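Local coordinates for protein flavin reductase (Uncultured bacterium, PDB 5CHO) that probably uses NAD(P)H to reduce flavin, supplying reduced FAD to the halogenase partner of a bacterial two-component tryptophan halogenase, at residues A85-G88 with S89-V93. Residues are numbered along the deposited sequence; the frame is centred on the assembly and turned at random.
With FAD (flavin-adenine dinucleotide), chain I.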
# COMPACT_ATOMS: atom_id res chain seq x y z
N ALA A 85 -20.07 2.81 -0.18
CA ALA A 85 -21.00 1.72 0.09
C ALA A 85 -20.28 0.47 0.59
O ALA A 85 -20.83 -0.27 1.42
CB ALA A 85 -21.81 1.40 -1.16
N MET A 86 -19.08 0.22 0.10
CA MET A 86 -18.34 -0.97 0.49
C MET A 86 -17.99 -0.93 1.98
O MET A 86 -17.85 -1.97 2.61
CB MET A 86 -17.07 -1.14 -0.34
CG MET A 86 -16.33 -2.45 -0.06
SD MET A 86 -17.35 -3.90 -0.39
CE MET A 86 -17.18 -4.07 -2.16
N HIS A 87 -17.86 0.27 2.52
CA HIS A 87 -17.60 0.46 3.95
C HIS A 87 -18.67 -0.27 4.76
O HIS A 87 -18.38 -0.99 5.71
CB HIS A 87 -17.56 1.95 4.30
CG HIS A 87 -17.06 2.24 5.68
ND1 HIS A 87 -17.80 1.99 6.81
CD2 HIS A 87 -15.89 2.78 6.10
CE1 HIS A 87 -17.11 2.36 7.88
NE2 HIS A 87 -15.95 2.85 7.48
N GLY A 88 -19.93 -0.08 4.36
CA GLY A 88 -21.04 -0.76 5.00
C GLY A 88 -21.11 -2.24 4.68
O GLY A 88 -21.35 -3.05 5.57
N SER A 89 -20.89 -2.60 3.42
CA SER A 89 -20.92 -4.00 2.99
C SER A 89 -19.88 -4.85 3.72
O SER A 89 -20.14 -6.00 4.10
CB SER A 89 -20.70 -4.12 1.48
OG SER A 89 -21.52 -3.23 0.75
N LEU A 90 -18.69 -4.29 3.92
CA LEU A 90 -17.61 -5.03 4.57
C LEU A 90 -18.02 -5.32 6.01
O LEU A 90 -17.89 -6.45 6.49
CB LEU A 90 -16.29 -4.25 4.50
CG LEU A 90 -15.70 -4.19 3.09
CD1 LEU A 90 -14.57 -3.16 3.00
CD2 LEU A 90 -15.19 -5.55 2.64
N LEU A 91 -18.50 -4.29 6.71
CA LEU A 91 -19.00 -4.46 8.07
C LEU A 91 -20.21 -5.39 8.17
O LEU A 91 -20.29 -6.22 9.08
CB LEU A 91 -19.37 -3.10 8.68
CG LEU A 91 -18.20 -2.13 8.93
CD1 LEU A 91 -18.67 -0.80 9.51
CD2 LEU A 91 -17.16 -2.79 9.82
N GLU A 92 -21.15 -5.27 7.23
CA GLU A 92 -22.36 -6.10 7.25
C GLU A 92 -22.04 -7.57 6.99
O GLU A 92 -22.53 -8.44 7.70
CB GLU A 92 -23.38 -5.59 6.22
CG GLU A 92 -24.78 -6.18 6.39
CD GLU A 92 -25.78 -5.61 5.38
OE1 GLU A 92 -25.45 -4.61 4.71
OE2 GLU A 92 -26.89 -6.18 5.27
N VAL A 93 -21.23 -7.84 5.98
CA VAL A 93 -20.98 -9.21 5.53
C VAL A 93 -19.84 -9.90 6.30
O VAL A 93 -19.82 -11.13 6.42
CB VAL A 93 -20.69 -9.24 4.02
CG1 VAL A 93 -20.41 -10.66 3.55
CG2 VAL A 93 -21.87 -8.65 3.27
PA FAD I . -19.66 4.54 -3.49
O1A FAD I . -21.05 4.27 -3.01
O2A FAD I . -19.58 4.44 -4.96
O5B FAD I . -19.22 6.04 -3.06
C5B FAD I . -17.95 6.53 -3.52
C4B FAD I . -17.85 8.08 -3.29
O4B FAD I . -18.65 8.68 -4.11
C3B FAD I . -18.33 8.44 -1.89
O3B FAD I . -17.53 9.43 -1.33
C2B FAD I . -19.76 8.95 -2.07
O2B FAD I . -20.03 10.12 -1.12
C1B FAD I . -19.83 9.37 -3.28
N9A FAD I . -21.08 9.00 -3.84
C8A FAD I . -21.33 7.95 -4.66
N7A FAD I . -22.65 7.96 -4.96
C5A FAD I . -23.21 9.02 -4.33
C6A FAD I . -24.52 9.49 -4.28
N6A FAD I . -25.77 9.06 -4.89
N1A FAD I . -24.81 10.59 -3.55
C2A FAD I . -23.82 11.25 -2.86
N3A FAD I . -22.53 10.77 -2.89
C4A FAD I . -22.24 9.66 -3.63
N1 FAD I . -11.65 4.11 -2.77
C2 FAD I . -11.42 3.75 -1.37
O2 FAD I . -12.28 3.98 -0.52
N3 FAD I . -10.16 3.12 -0.98
C4 FAD I . -9.16 2.87 -1.97
O4 FAD I . -8.17 2.37 -1.66
C4X FAD I . -9.41 3.24 -3.40
N5 FAD I . -8.43 3.00 -4.41
C5X FAD I . -8.68 3.36 -5.82
C6 FAD I . -7.70 3.11 -6.82
C7 FAD I . -7.95 3.47 -8.16
C7M FAD I . -6.68 3.06 -8.97
C8 FAD I . -9.17 4.06 -8.49
C8M FAD I . -9.33 4.40 -10.01
C9 FAD I . -10.13 4.30 -7.50
C9A FAD I . -9.89 3.96 -6.16
N10 FAD I . -10.91 4.21 -5.14
C10 FAD I . -10.65 3.85 -3.76
C1' FAD I . -12.21 4.85 -5.49
C2' FAD I . -13.35 3.82 -5.42
O2' FAD I . -13.05 2.75 -6.25
C3' FAD I . -14.63 4.50 -5.87
O3' FAD I . -14.95 5.51 -4.97
C4' FAD I . -15.78 3.49 -5.93
O4' FAD I . -16.83 4.05 -6.60
C5' FAD I . -16.23 3.11 -4.50
O5' FAD I . -17.30 2.18 -4.57
P FAD I . -18.34 2.08 -3.33
O1P FAD I . -19.63 1.46 -3.81
O2P FAD I . -17.73 1.25 -2.20
O3P FAD I . -18.63 3.54 -2.82
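Met86 and Leu90 meet one helical turn apart through different first torsions: Met86 sends CG anti to its backbone N (chi1 -174°), beside the carbonyl carbon, whereas Leu90 turns CG beside its own backbone N (chi1 -71°), back toward the preceding turn. Met86 CG thus lies 3.6 Å from Leu90 CD1, the two side chains crossing at a slant, and the bend at chi2 (60°) brings SD close to Leu90 CG and to Ser89 CB. Leu90 N also donates to Met86 O (2.8 Å), so backbone and side chains join the same pair. Replacing Leu90 with alanine would probably leave Met86 CG and SD without their branched neighbour and open a gap toward Val53 and Val80 of the underlying sheet. On another side of the helix, Leu91 CD1 approaches His87 CE1 obliquely at 3.9 Å, the two side chains running alongside each other; the imidazole is held by a hydrogen bond between His87 NE2 and Ser161 OG and an edge-to-face contact with Phe163. Ala85 O accepts a hydrogen bond from Ser89 N (3.1 Å), and Ser89 OG lies close to the same oxygen. At the first turn, Ala85 N donates to FAD O3P (3.1 Å) and, weakly, to O1A, while Met86 N reaches O2P at 2.9 Å. Helix 85-93 therefore presents N-terminal amides to the pyrophosphate, where its dipole would probably help offset the negative charge, while its apolar side chains pack the helix against the flavin reductase barrel.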